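Local coordinates for putative prolyl-tRNA synthetase (Leishmania major, PDB 5XIL), which probably joins L-proline to its tRNA using ATP, through a chain piece holding the catalytic core, anticodon-binding and zinc-binding C-terminal domains, at residues R127-R132 against H162-K167; I243-P248 against L255-N260; V293-V298 against V328-D333; V352-E357 against L368-R373; M441-Q446 against H491-K496. All blocks are in the same frame, centred on the assembly; numbering follows the deposited sequence. Where two conformers were deposited one is given.

Contact 1: R127-R132 against H162-K167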
# COMPACT_ATOMS: atom_id res chain seq x y z
N ARG A 127 19.90 23.52 -1.32
CA ARG A 127 20.36 22.16 -1.26
C ARG A 127 19.24 21.21 -0.76
O ARG A 127 19.35 20.00 -0.89
CB ARG A 127 21.52 22.08 -0.28
CG ARG A 127 22.68 23.00 -0.64
CD ARG A 127 23.84 22.82 0.33
NE ARG A 127 23.50 23.27 1.69
CZ ARG A 127 23.49 24.54 2.08
NH1 ARG A 127 23.78 25.49 1.21
NH2 ARG A 127 23.17 24.86 3.34
N ASP A 128 18.19 21.74 -0.17
CA ASP A 128 17.03 20.94 0.25
C ASP A 128 16.01 20.67 -0.87
O ASP A 128 15.08 19.92 -0.67
CB ASP A 128 16.36 21.60 1.44
CG ASP A 128 17.30 21.75 2.62
OD1 ASP A 128 17.91 20.73 3.02
OD2 ASP A 128 17.45 22.89 3.16
N LEU A 129 16.22 21.19 -2.04
CA LEU A 129 15.26 21.04 -3.12
C LEU A 129 15.77 19.98 -4.04
O LEU A 129 16.96 19.87 -4.21
CB LEU A 129 15.11 22.34 -3.88
CG LEU A 129 14.49 23.51 -3.11
CD1 LEU A 129 14.51 24.75 -3.95
CD2 LEU A 129 13.08 23.18 -2.66
N PRO A 130 14.88 19.28 -4.73
CA PRO A 130 13.41 19.35 -4.58
C PRO A 130 12.85 18.63 -3.35
O PRO A 130 13.48 17.71 -2.81
CB PRO A 130 12.93 18.69 -5.86
CG PRO A 130 13.96 17.64 -6.12
CD PRO A 130 15.28 18.33 -5.80
N VAL A 131 11.69 19.06 -2.85
CA VAL A 131 10.97 18.33 -1.81
C VAL A 131 9.86 17.62 -2.58
O VAL A 131 9.08 18.31 -3.26
CB VAL A 131 10.38 19.27 -0.75
CG1 VAL A 131 9.47 18.57 0.26
CG2 VAL A 131 11.54 19.90 0.03
N ARG A 132 9.81 16.27 -2.55
CA ARG A 132 8.82 15.55 -3.36
C ARG A 132 8.20 14.46 -2.50
O ARG A 132 8.85 13.44 -2.18
CB ARG A 132 9.49 14.90 -4.57
CG ARG A 132 10.26 15.88 -5.46
CD ARG A 132 11.11 15.16 -6.46
NE ARG A 132 10.26 14.67 -7.51
CZ ARG A 132 10.72 13.86 -8.45
NH1 ARG A 132 12.01 13.51 -8.44
NH2 ARG A 132 9.92 13.47 -9.42
N HIS A 162 2.74 16.34 -3.37
CA HIS A 162 3.06 17.80 -3.28
C HIS A 162 4.56 17.93 -3.44
O HIS A 162 5.35 17.35 -2.65
CB HIS A 162 2.62 18.43 -1.97
CG HIS A 162 1.17 18.28 -1.66
ND1 HIS A 162 0.28 19.33 -1.74
CD2 HIS A 162 0.45 17.21 -1.25
CE1 HIS A 162 -0.94 18.91 -1.40
NE2 HIS A 162 -0.87 17.62 -1.12
N CYS A 163 4.97 18.67 -4.46
CA CYS A 163 6.38 18.85 -4.74
C CYS A 163 6.73 20.35 -4.83
O CYS A 163 5.92 21.18 -5.19
CB CYS A 163 6.74 18.13 -6.05
SG CYS A 163 6.34 16.31 -5.94
N ALA A 164 8.01 20.64 -4.56
CA ALA A 164 8.57 21.99 -4.63
C ALA A 164 9.93 21.84 -5.26
O ALA A 164 10.75 21.02 -4.79
CB ALA A 164 8.73 22.54 -3.22
N TRP A 165 10.18 22.62 -6.29
CA TRP A 165 11.40 22.55 -7.06
C TRP A 165 12.08 23.96 -7.08
O TRP A 165 11.40 24.95 -6.98
CB TRP A 165 11.09 22.19 -8.51
CG TRP A 165 10.49 20.86 -8.72
CD1 TRP A 165 9.18 20.50 -8.59
CD2 TRP A 165 11.21 19.67 -9.09
NE1 TRP A 165 9.05 19.14 -8.87
CE2 TRP A 165 10.27 18.62 -9.18
CE3 TRP A 165 12.55 19.42 -9.38
CZ2 TRP A 165 10.64 17.31 -9.58
CZ3 TRP A 165 12.93 18.11 -9.71
CH2 TRP A 165 11.97 17.07 -9.79
N ALA A 166 13.36 23.99 -7.36
CA ALA A 166 14.13 25.24 -7.58
C ALA A 166 13.74 26.01 -8.84
O ALA A 166 13.61 27.24 -8.77
CB ALA A 166 15.66 24.95 -7.55
N LYS A 167 13.52 25.31 -9.96
CA LYS A 167 13.19 25.92 -11.25
C LYS A 167 11.78 25.60 -11.75
O LYS A 167 11.28 24.51 -11.57
CB LYS A 167 14.15 25.50 -12.38
CG LYS A 167 15.63 25.79 -12.14
CD LYS A 167 16.40 26.03 -13.45
CE LYS A 167 16.19 24.96 -14.51
NZ LYS A 167 16.84 23.67 -14.14
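Val131 and Ala164 form an antiparallel, hydrogen-bonded pair in which Val131 N to Ala164 O and Ala164 N to Val131 O both measure 2.9 Å. Next to it, Arg132 and Cys163 make a non-hydrogen-bonded pair. Cys163 SG lies against the base of the arginine, 3.7 Å from Arg132 CB. Pro130, which follows a cis peptide bond, lies over the Trp165 indole. Its CB is 3.9 Å from the centroid of the six-membered ring, a CH-pi contact. Arg132 passes the far end of the same ring. Its chain bends at chi3 (76°), which brings NE to 3.4 Å from Trp165 CZ2. The ring's CZ2 corner lies over one guanidinium face, with the planes 48° apart. Glu174 ties both groups down: it pairs with Arg132 NH2 and accepts from Trp165 NE1. Leu129 covers the end of the strand pair, with its CD1 3.8 Å from Ala166 CB. Val131 CB and Ala164 CB meet on the other face of the sheet, near Tyr119 and Ile123 beside helix 111-122. The paired strands, 131-139 and 156-165, form the long antiparallel hairpin of motif 2 in the class II synthetase core, and this contact lies at its open end.

Contact 2: I243-P248 against L255-N260; sequences IRFQDP and LIPWQN
Phe245 and Leu255 hold each other by two backbone hydrogen bonds, as an antiparallel pair near the turn of a beta hairpin. Leu255 N to Phe245 O is short and almost straight, at 2.7 Å and 173°. Phe245 N to Leu255 O is 3.0 Å. The Leu255 oxygen also receives a CA-H contact from Arg244 CA at 3.2 Å. The Phe245 ring turns back across the hairpin because CG sits between its backbone N and carbonyl carbon (chi1 63°). Leu255 CB then lies over one ring face, 4.0 Å from the centroid, while Pro257 N comes to the ring edge. Leu255 CD1 reaches on to Asp247 CB at 3.8 Å. Farther along, Ile243 CG2 meets Pro257 CG at 3.5 Å, crossing at about a right angle. The CD1 end of Ile243 meets Gln259 OE1, also at 3.5 Å. Leu129 and His126 touch Phe245 from outside the hairpin. Just two main-chain bonds join the segments, and beyond them the contact is mainly apolar, with Ile243 meeting Pro257 and the Gln259 amide.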
# COMPACT_ATOMS: atom_id res chain seq x y z
N ILE A 243 7.90 30.15 2.03
CA ILE A 243 8.83 29.14 1.54
C ILE A 243 9.78 29.91 0.63
O ILE A 243 9.36 30.58 -0.32
CB ILE A 243 8.13 28.03 0.79
CG1 ILE A 243 7.03 27.42 1.66
CG2 ILE A 243 9.14 26.91 0.41
CD1 ILE A 243 6.03 26.50 0.91
N ARG A 244 11.07 29.88 0.98
CA ARG A 244 12.06 30.70 0.33
C ARG A 244 13.43 30.07 0.50
O ARG A 244 13.64 29.35 1.43
CB ARG A 244 12.08 32.08 1.00
CG ARG A 244 12.03 31.95 2.54
CD ARG A 244 12.12 33.26 3.29
NE ARG A 244 13.44 33.85 3.04
CZ ARG A 244 13.91 34.97 3.57
NH1 ARG A 244 13.18 35.67 4.43
NH2 ARG A 244 15.12 35.37 3.25
N PHE A 245 14.34 30.39 -0.42
CA PHE A 245 15.72 30.06 -0.24
C PHE A 245 16.59 31.11 -0.96
O PHE A 245 16.17 31.74 -1.93
CB PHE A 245 15.99 28.64 -0.78
CG PHE A 245 15.74 28.51 -2.26
CD1 PHE A 245 14.44 28.40 -2.76
CD2 PHE A 245 16.81 28.50 -3.17
CE1 PHE A 245 14.22 28.33 -4.13
CE2 PHE A 245 16.58 28.41 -4.53
CZ PHE A 245 15.28 28.35 -5.01
N GLN A 246 17.82 31.26 -0.49
CA GLN A 246 18.76 32.18 -1.17
C GLN A 246 19.20 31.60 -2.49
O GLN A 246 19.47 30.38 -2.61
CB GLN A 246 20.00 32.45 -0.29
CG GLN A 246 19.70 33.21 1.00
CD GLN A 246 18.89 34.45 0.75
OE1 GLN A 246 17.67 34.42 0.82
NE2 GLN A 246 19.56 35.55 0.39
N ASP A 247 19.28 32.46 -3.49
CA ASP A 247 19.72 32.05 -4.78
C ASP A 247 21.18 31.59 -4.64
O ASP A 247 22.00 32.35 -4.16
CB ASP A 247 19.67 33.23 -5.70
CG ASP A 247 20.20 32.93 -7.06
OD1 ASP A 247 20.90 31.92 -7.25
OD2 ASP A 247 19.90 33.72 -7.93
N PRO A 248 21.49 30.32 -4.96
CA PRO A 248 22.88 29.82 -4.77
C PRO A 248 23.94 30.56 -5.60
O PRO A 248 25.12 30.56 -5.24
CB PRO A 248 22.79 28.38 -5.23
CG PRO A 248 21.66 28.39 -6.24
CD PRO A 248 20.63 29.31 -5.59
N LEU A 255 14.68 33.44 -3.43
CA LEU A 255 13.85 32.84 -4.49
C LEU A 255 12.73 32.06 -3.81
O LEU A 255 12.86 31.65 -2.64
CB LEU A 255 14.64 31.88 -5.36
CG LEU A 255 15.78 32.54 -6.17
CD1 LEU A 255 16.50 31.52 -7.02
CD2 LEU A 255 15.27 33.69 -7.01
N ILE A 256 11.66 31.86 -4.58
CA ILE A 256 10.55 31.03 -4.12
C ILE A 256 10.44 29.77 -4.95
O ILE A 256 10.53 29.81 -6.18
CB ILE A 256 9.24 31.81 -4.19
CG1 ILE A 256 9.41 33.11 -3.37
CG2 ILE A 256 8.08 31.00 -3.62
CD1 ILE A 256 8.16 33.98 -3.24
N PRO A 257 10.31 28.61 -4.29
CA PRO A 257 10.24 27.39 -5.09
C PRO A 257 8.96 27.35 -5.92
O PRO A 257 7.97 27.97 -5.52
CB PRO A 257 10.13 26.29 -4.06
CG PRO A 257 10.63 26.84 -2.81
CD PRO A 257 10.38 28.33 -2.87
N TRP A 258 9.01 26.54 -6.98
CA TRP A 258 7.90 26.21 -7.83
C TRP A 258 7.26 24.91 -7.35
O TRP A 258 7.92 23.87 -7.26
CB TRP A 258 8.41 26.11 -9.23
CG TRP A 258 9.02 27.42 -9.70
CD1 TRP A 258 10.31 27.88 -9.44
CD2 TRP A 258 8.36 28.49 -10.40
NE1 TRP A 258 10.46 29.17 -9.96
CE2 TRP A 258 9.29 29.55 -10.56
CE3 TRP A 258 7.09 28.62 -10.97
CZ2 TRP A 258 8.98 30.72 -11.25
CZ3 TRP A 258 6.78 29.78 -11.61
CH2 TRP A 258 7.70 30.84 -11.71
N GLN A 259 5.98 24.97 -7.03
CA GLN A 259 5.28 23.86 -6.44
C GLN A 259 4.20 23.27 -7.38
O GLN A 259 3.67 23.92 -8.28
CB GLN A 259 4.63 24.31 -5.12
CG GLN A 259 5.64 24.48 -4.02
CD GLN A 259 5.03 25.00 -2.76
OE1 GLN A 259 5.07 26.20 -2.46
NE2 GLN A 259 4.40 24.11 -2.04
N ASN A 260 3.95 22.00 -7.16
CA ASN A 260 2.84 21.32 -7.79
C ASN A 260 2.16 20.41 -6.79
O ASN A 260 2.66 20.15 -5.69
CB ASN A 260 3.30 20.55 -9.04
CG ASN A 260 4.26 19.38 -8.73
OD1 ASN A 260 4.08 18.61 -7.79
ND2 ASN A 260 5.28 19.24 -9.55

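Contact 3: V293-V298 against V328-D333; sequences VIIIPV and VRARCD
Ile294 packs along Arg331 on the neighbouring parallel strand, both side chains pointing the same way. CB of Ile294 points to the sheet face that also carries Arg331. CG1 is anti to its backbone N (chi1 -170°) and passes 3.9 Å from Arg331 O. The second torsion turns CD1 back toward that strand. There CD1 lies 3.4 Å from Arg331 O and 3.6 Å from Arg331 CG, with Asp333 CB slightly farther off. Arg331 then curls over its own strand, and NH2 donates to Cys332 O at 3.1 Å, in the guanidinium plane. On the other face, Val293 CG2 meets Val328 CG1 at 3.6 Å, and Ile295 CB meets Cys332 SG at 4.0 Å. Four backbone bonds join the segments. The shortest is Ile295 N to Arg331 O, at 2.8 Å. Helix 306-325 connects the strands in a beta-alpha-beta unit of the anticodon-binding domain. Its Leu319 and Leu323 cover Ile295 and Ala330. Main-chain polar groups are largely paired strand to strand. Aliphatic branches line the face of Val293 and Ile295, while Ile294 shares its face with the exposed Arg331, whose guanidinium bonds back to its own strand.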
# COMPACT_ATOMS: atom_id res chain seq x y z
N VAL A 293 -10.33 -15.75 -13.73
CA VAL A 293 -10.97 -16.93 -14.34
C VAL A 293 -11.70 -17.70 -13.28
O VAL A 293 -11.15 -18.06 -12.25
CB VAL A 293 -9.94 -17.87 -14.99
CG1 VAL A 293 -10.64 -19.10 -15.58
CG2 VAL A 293 -9.00 -17.16 -15.93
N ILE A 294 -12.98 -17.97 -13.51
CA ILE A 294 -13.73 -18.80 -12.64
C ILE A 294 -13.97 -20.15 -13.34
O ILE A 294 -14.40 -20.20 -14.44
CB ILE A 294 -15.05 -18.19 -12.20
CG1 ILE A 294 -15.73 -18.99 -11.07
CG2 ILE A 294 -16.02 -18.01 -13.34
CD1 ILE A 294 -15.04 -18.86 -9.76
N ILE A 295 -13.77 -21.22 -12.61
CA ILE A 295 -13.95 -22.62 -13.14
C ILE A 295 -15.22 -23.24 -12.50
O ILE A 295 -15.31 -23.37 -11.29
CB ILE A 295 -12.70 -23.46 -12.81
CG1 ILE A 295 -11.43 -22.81 -13.34
CG2 ILE A 295 -12.86 -24.93 -13.28
CD1 ILE A 295 -10.18 -23.33 -12.66
N ILE A 296 -16.19 -23.62 -13.32
CA ILE A 296 -17.42 -24.15 -12.83
C ILE A 296 -17.66 -25.51 -13.50
O ILE A 296 -17.68 -25.57 -14.72
CB ILE A 296 -18.56 -23.22 -13.21
CG1 ILE A 296 -18.27 -21.79 -12.68
CG2 ILE A 296 -19.89 -23.78 -12.73
CD1 ILE A 296 -19.26 -20.74 -13.11
N PRO A 297 -17.86 -26.58 -12.68
CA PRO A 297 -18.14 -27.89 -13.24
C PRO A 297 -19.57 -27.93 -13.84
O PRO A 297 -20.53 -27.28 -13.35
CB PRO A 297 -17.92 -28.84 -12.03
CG PRO A 297 -18.43 -28.01 -10.89
CD PRO A 297 -17.90 -26.61 -11.21
N VAL A 298 -19.70 -28.62 -14.95
CA VAL A 298 -20.99 -28.77 -15.62
C VAL A 298 -21.17 -30.24 -16.09
O VAL A 298 -20.23 -31.03 -16.05
CB VAL A 298 -21.13 -27.87 -16.84
CG1 VAL A 298 -20.97 -26.38 -16.48
CG2 VAL A 298 -20.10 -28.27 -17.90
N VAL A 328 -2.07 -16.86 -13.40
CA VAL A 328 -3.45 -16.44 -13.68
C VAL A 328 -4.23 -16.58 -12.39
O VAL A 328 -4.04 -17.57 -11.68
CB VAL A 328 -4.10 -17.38 -14.71
CG1 VAL A 328 -5.61 -17.13 -14.82
CG2 VAL A 328 -3.35 -17.28 -16.04
N ARG A 329 -5.06 -15.59 -12.07
CA ARG A 329 -5.85 -15.63 -10.86
C ARG A 329 -7.10 -16.45 -11.12
O ARG A 329 -8.11 -15.92 -11.59
CB ARG A 329 -6.23 -14.22 -10.40
CG ARG A 329 -5.06 -13.40 -9.88
CD ARG A 329 -5.54 -12.16 -9.15
NE ARG A 329 -5.98 -11.12 -10.08
CZ ARG A 329 -5.16 -10.46 -10.90
NH1 ARG A 329 -3.86 -10.74 -10.91
NH2 ARG A 329 -5.64 -9.53 -11.71
N ALA A 330 -7.04 -17.75 -10.84
CA ALA A 330 -8.17 -18.62 -11.09
C ALA A 330 -8.75 -19.12 -9.81
O ALA A 330 -8.03 -19.28 -8.83
CB ALA A 330 -7.76 -19.82 -11.98
N ARG A 331 -10.02 -19.45 -9.84
CA ARG A 331 -10.63 -20.17 -8.77
C ARG A 331 -11.79 -20.99 -9.23
O ARG A 331 -12.30 -20.76 -10.31
CB ARG A 331 -11.02 -19.21 -7.68
CG ARG A 331 -12.04 -18.22 -7.96
CD ARG A 331 -12.58 -17.75 -6.60
NE ARG A 331 -13.49 -18.77 -6.09
CZ ARG A 331 -14.25 -18.65 -5.02
NH1 ARG A 331 -14.23 -17.51 -4.30
NH2 ARG A 331 -15.03 -19.67 -4.67
N CYS A 332 -12.21 -21.97 -8.40
CA CYS A 332 -13.41 -22.73 -8.64
C CYS A 332 -14.66 -22.31 -7.89
O CYS A 332 -14.59 -21.80 -6.82
CB CYS A 332 -13.14 -24.19 -8.29
SG CYS A 332 -11.79 -24.82 -9.21
N ASP A 333 -15.81 -22.54 -8.47
CA ASP A 333 -17.06 -22.40 -7.77
C ASP A 333 -17.70 -23.80 -7.73
O ASP A 333 -18.33 -24.23 -8.71
CB ASP A 333 -17.99 -21.39 -8.39
CG ASP A 333 -19.16 -21.04 -7.48
OD1 ASP A 333 -19.48 -21.87 -6.59
OD2 ASP A 333 -19.73 -19.93 -7.60

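Contact 4: V352-E357 against L368-R373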
# COMPACT_ATOMS: atom_id res chain seq x y z
N VAL A 352 -16.38 -11.41 -13.89
CA VAL A 352 -15.18 -12.20 -14.02
C VAL A 352 -14.84 -12.28 -15.49
O VAL A 352 -15.71 -12.54 -16.24
CB VAL A 352 -15.31 -13.64 -13.56
CG1 VAL A 352 -13.91 -14.27 -13.61
CG2 VAL A 352 -15.85 -13.67 -12.18
N PRO A 353 -13.63 -11.91 -15.89
CA PRO A 353 -13.32 -11.85 -17.31
C PRO A 353 -13.58 -13.17 -18.12
O PRO A 353 -14.05 -13.10 -19.27
CB PRO A 353 -11.84 -11.53 -17.29
CG PRO A 353 -11.64 -10.65 -16.12
CD PRO A 353 -12.62 -11.16 -15.12
N LEU A 354 -13.24 -14.32 -17.53
CA LEU A 354 -13.34 -15.60 -18.26
C LEU A 354 -14.01 -16.61 -17.39
O LEU A 354 -13.75 -16.69 -16.15
CB LEU A 354 -11.97 -16.12 -18.63
CG LEU A 354 -11.11 -15.34 -19.62
CD1 LEU A 354 -9.74 -15.93 -19.79
CD2 LEU A 354 -11.86 -15.15 -20.92
N ARG A 355 -14.91 -17.40 -17.97
CA ARG A 355 -15.48 -18.48 -17.28
C ARG A 355 -15.11 -19.80 -18.04
O ARG A 355 -15.24 -19.84 -19.25
CB ARG A 355 -16.97 -18.39 -17.27
CG ARG A 355 -17.63 -19.70 -16.78
CD ARG A 355 -19.14 -19.61 -16.73
NE ARG A 355 -19.81 -19.60 -18.02
CZ ARG A 355 -20.65 -18.66 -18.42
NH1 ARG A 355 -20.87 -17.56 -17.68
NH2 ARG A 355 -21.25 -18.78 -19.61
N VAL A 356 -14.64 -20.78 -17.30
CA VAL A 356 -14.30 -22.11 -17.83
C VAL A 356 -15.38 -23.04 -17.32
O VAL A 356 -15.60 -23.13 -16.14
CB VAL A 356 -12.91 -22.64 -17.36
CG1 VAL A 356 -12.78 -24.14 -17.77
CG2 VAL A 356 -11.77 -21.88 -17.90
N GLU A 357 -16.07 -23.68 -18.25
CA GLU A 357 -17.11 -24.63 -17.97
C GLU A 357 -16.49 -26.01 -18.24
O GLU A 357 -16.02 -26.25 -19.36
CB GLU A 357 -18.29 -24.38 -18.92
CG GLU A 357 -18.76 -22.94 -18.97
CD GLU A 357 -19.76 -22.60 -20.08
OE1 GLU A 357 -20.26 -23.54 -20.76
OE2 GLU A 357 -20.06 -21.39 -20.28
N LEU A 368 -10.98 -27.03 -22.99
CA LEU A 368 -11.77 -26.23 -22.04
C LEU A 368 -12.71 -25.35 -22.80
O LEU A 368 -12.32 -24.71 -23.73
CB LEU A 368 -10.81 -25.34 -21.23
CG LEU A 368 -9.66 -26.08 -20.52
CD1 LEU A 368 -8.81 -25.08 -19.78
CD2 LEU A 368 -10.23 -27.15 -19.60
N ALA A 369 -13.96 -25.29 -22.38
CA ALA A 369 -14.90 -24.37 -22.94
C ALA A 369 -14.83 -23.05 -22.15
O ALA A 369 -15.12 -23.05 -20.97
CB ALA A 369 -16.29 -24.92 -22.82
N VAL A 370 -14.51 -21.98 -22.83
CA VAL A 370 -14.21 -20.70 -22.20
C VAL A 370 -15.20 -19.69 -22.73
O VAL A 370 -15.37 -19.56 -23.91
CB VAL A 370 -12.80 -20.24 -22.53
CG1 VAL A 370 -12.50 -18.88 -21.85
CG2 VAL A 370 -11.81 -21.25 -22.09
N ALA A 371 -15.92 -19.06 -21.82
CA ALA A 371 -16.87 -18.04 -22.17
C ALA A 371 -16.24 -16.70 -21.78
O ALA A 371 -15.87 -16.53 -20.59
CB ALA A 371 -18.10 -18.26 -21.31
N VAL A 372 -16.09 -15.79 -22.75
CA VAL A 372 -15.51 -14.46 -22.54
C VAL A 372 -16.59 -13.45 -22.15
O VAL A 372 -17.58 -13.26 -22.89
CB VAL A 372 -14.83 -13.96 -23.82
CG1 VAL A 372 -14.14 -12.68 -23.60
CG2 VAL A 372 -13.87 -15.01 -24.33
N ARG A 373 -16.48 -12.89 -20.95
CA ARG A 373 -17.51 -12.06 -20.41
C ARG A 373 -17.82 -10.76 -21.23
O ARG A 373 -19.00 -10.42 -21.47
CB ARG A 373 -17.19 -11.68 -18.98
CG ARG A 373 -18.18 -10.71 -18.32
CD ARG A 373 -19.57 -11.23 -18.13
NE ARG A 373 -20.43 -10.23 -17.50
CZ ARG A 373 -21.07 -9.27 -18.14
NH1 ARG A 373 -21.08 -9.20 -19.48
NH2 ARG A 373 -21.74 -8.42 -17.43
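Leu354, Val356, Val370 and Val372 pack tightly on one face of two antiparallel strands. Leu354 CD2 touches two valines, 3.9 Å from Val370 CG1 and 4.0 Å from Val372 CG2. Leu394 and Leu395 of helix 387-412 close over Leu354. The other face carries charge and is only partly exposed, at Arg355 and Ala369; Glu357 and Ala371 there are buried. Here Arg355 bends at chi3 (72°), and one face of its guanidinium rests on Ala371 CB. NE and NH2 both grip Glu357 OE2, each at 2.9 Å and within the guanidinium plane, as a side-on salt bridge. OE1 of the same carboxylate pairs with Arg378, and Phe344 makes a cation-pi contact with Arg355. Between the faces run straight backbone bonds, such as Ala371 N to Arg355 O at 2.8 Å. At one end Glu357 N reaches Ala369 O, but the buried Glu357 O and Ala369 N have no partner in the model. The pair belongs to the mixed sheet of the class IIa anticodon-binding fold, with helix 387-412 over the apolar face and helix 340-350 reaching the Arg355 face.

Contact 5: M441-Q446 against H491-K496. With ZN (zinc ion), chain B.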
# COMPACT_ATOMS: atom_id res chain seq x y z
N MET A 441 -12.82 34.01 -21.11
CA MET A 441 -13.70 33.47 -20.07
C MET A 441 -15.15 33.82 -20.22
O MET A 441 -16.06 33.02 -19.91
CB MET A 441 -13.24 33.92 -18.67
CG MET A 441 -13.78 33.08 -17.56
SD MET A 441 -13.16 33.64 -15.98
CE MET A 441 -11.50 32.97 -16.03
N GLU A 442 -15.42 35.05 -20.67
CA GLU A 442 -16.78 35.50 -20.89
C GLU A 442 -17.58 34.55 -21.83
O GLU A 442 -18.76 34.29 -21.64
CB GLU A 442 -16.71 36.91 -21.51
CG GLU A 442 -15.86 37.88 -20.71
CD GLU A 442 -14.45 38.06 -21.26
OE1 GLU A 442 -14.23 39.05 -21.99
OE2 GLU A 442 -13.55 37.25 -20.94
N CYS A 443 -16.89 34.07 -22.86
CA CYS A 443 -17.49 33.21 -23.87
C CYS A 443 -17.81 31.85 -23.29
O CYS A 443 -18.89 31.31 -23.52
CB CYS A 443 -16.60 33.09 -25.08
SG CYS A 443 -16.32 34.68 -26.01
N GLU A 444 -16.87 31.31 -22.52
CA GLU A 444 -17.13 30.06 -21.74
C GLU A 444 -18.32 30.19 -20.84
O GLU A 444 -19.17 29.26 -20.74
CB GLU A 444 -15.86 29.72 -20.94
CG GLU A 444 -15.94 28.54 -20.05
CD GLU A 444 -14.56 28.20 -19.47
OE1 GLU A 444 -13.56 28.98 -19.70
OE2 GLU A 444 -14.47 27.14 -18.80
N ASN A 445 -18.43 31.32 -20.16
CA ASN A 445 -19.56 31.56 -19.29
C ASN A 445 -20.91 31.62 -20.06
O ASN A 445 -21.94 31.13 -19.61
CB ASN A 445 -19.31 32.90 -18.57
CG ASN A 445 -18.44 32.75 -17.34
OD1 ASN A 445 -18.42 31.72 -16.70
ND2 ASN A 445 -17.74 33.80 -16.97
N GLN A 446 -20.89 32.31 -21.21
CA GLN A 446 -22.05 32.44 -22.04
C GLN A 446 -22.52 31.05 -22.57
O GLN A 446 -23.69 30.72 -22.54
CB GLN A 446 -21.76 33.34 -23.22
CG GLN A 446 -23.07 33.82 -23.86
CD GLN A 446 -22.88 34.44 -25.20
OE1 GLN A 446 -21.98 35.28 -25.40
NE2 GLN A 446 -23.72 34.05 -26.16
N HIS A 491 -12.64 29.39 -37.87
CA HIS A 491 -13.97 29.42 -37.37
C HIS A 491 -14.12 30.56 -36.43
O HIS A 491 -13.17 30.95 -35.79
CB HIS A 491 -14.25 28.12 -36.55
CG HIS A 491 -14.34 26.92 -37.41
ND1 HIS A 491 -15.44 26.67 -38.19
CD2 HIS A 491 -13.45 25.94 -37.69
CE1 HIS A 491 -15.23 25.58 -38.91
NE2 HIS A 491 -14.04 25.10 -38.60
N GLU A 492 -15.35 31.00 -36.24
CA GLU A 492 -15.67 31.89 -35.17
C GLU A 492 -15.77 31.19 -33.85
O GLU A 492 -16.12 30.00 -33.80
CB GLU A 492 -17.00 32.59 -35.42
CG GLU A 492 -16.97 33.39 -36.69
CD GLU A 492 -16.98 32.49 -37.96
OE1 GLU A 492 -17.64 31.40 -37.98
OE2 GLU A 492 -16.26 32.83 -38.92
N CYS A 493 -15.48 31.90 -32.77
CA CYS A 493 -15.79 31.35 -31.44
C CYS A 493 -17.25 30.84 -31.35
O CYS A 493 -18.16 31.42 -31.91
CB CYS A 493 -15.44 32.40 -30.41
SG CYS A 493 -15.82 32.00 -28.74
N ILE A 494 -17.48 29.72 -30.63
CA ILE A 494 -18.78 29.02 -30.69
C ILE A 494 -19.97 29.73 -30.10
O ILE A 494 -21.12 29.41 -30.49
CB ILE A 494 -18.66 27.59 -30.04
CG1 ILE A 494 -19.90 26.68 -30.34
CG2 ILE A 494 -18.43 27.76 -28.53
CD1 ILE A 494 -20.23 26.56 -31.82
N CYS A 495 -19.77 30.63 -29.14
CA CYS A 495 -20.88 31.18 -28.41
C CYS A 495 -21.82 31.96 -29.33
O CYS A 495 -21.44 32.47 -30.37
CB CYS A 495 -20.54 32.02 -27.16
SG CYS A 495 -19.20 33.16 -27.35
N LYS A 496 -23.07 31.95 -28.90
CA LYS A 496 -24.18 32.49 -29.67
C LYS A 496 -23.98 33.97 -29.86
O LYS A 496 -23.86 34.70 -28.87
CB LYS A 496 -25.45 32.23 -28.95
CG LYS A 496 -26.66 32.55 -29.79
CD LYS A 496 -27.92 32.34 -28.99
CE LYS A 496 -28.18 33.46 -28.02
NZ LYS A 496 -29.23 33.07 -27.04
ZN ZN B . -15.26 34.13 -27.86
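Gln446 NE2 donates to Lys496 O at 2.8 Å, with an N-H...O angle of 162°. The bond lies in the amide plane and meets a lone pair in the carbonyl plane. The same nitrogen also bonds to Asp450 OD2 farther along the helix, and two acceptors therefore fix the turn of the amide. Gln446 extends beyond CG, and its CD comes 3.9 Å from Cys495 CB. One helical turn earlier, Cys443 sends SG to the zinc ion at 2.2 Å. Cys493 SG binds the zinc from the loop at 2.4 Å, and the S-Zn-S angle is near 115°, close to tetrahedral. Cys438 is a third sulfur ligand. This is the zinc site of the C-terminal domain of prolyl-tRNA synthetase, in which the start of helix 441-455 and a loop before strand 504-509 are clamped by one metal. Cys495 stands beside the site without joining it. Its SG is 3.5 Å from Cys443 CB but about 4.1 Å from the zinc, and it forms a disulfide with Cys498. Trp437 packs on both Cys443 and Cys493. On the same loop, Glu492 binds a magnesium ion through OE1.

Contacts 1 and 2 lie in the catalytic core, with centres about 8 Å apart. Strands 156-165 and 253-265 join them: Trp165 N to Trp258 O is 2.8 Å and Cys163 O to Asn260 N is 2.9 Å. Contacts 3 and 4 are likewise about 8 Å apart between centres. They share the anticodon-binding sheet, where Ile296 N meets Val356 O at 2.9 Å. The two pairs are far apart; contacts 1 and 3 have centres about 49 Å from each other. Contact 5 alone holds bound metal. Its centre is about 38 Å from that of contact 2 and about 51 Å from that of contact 4. Contacts 1 to 4 lie away from the zinc and magnesium sites.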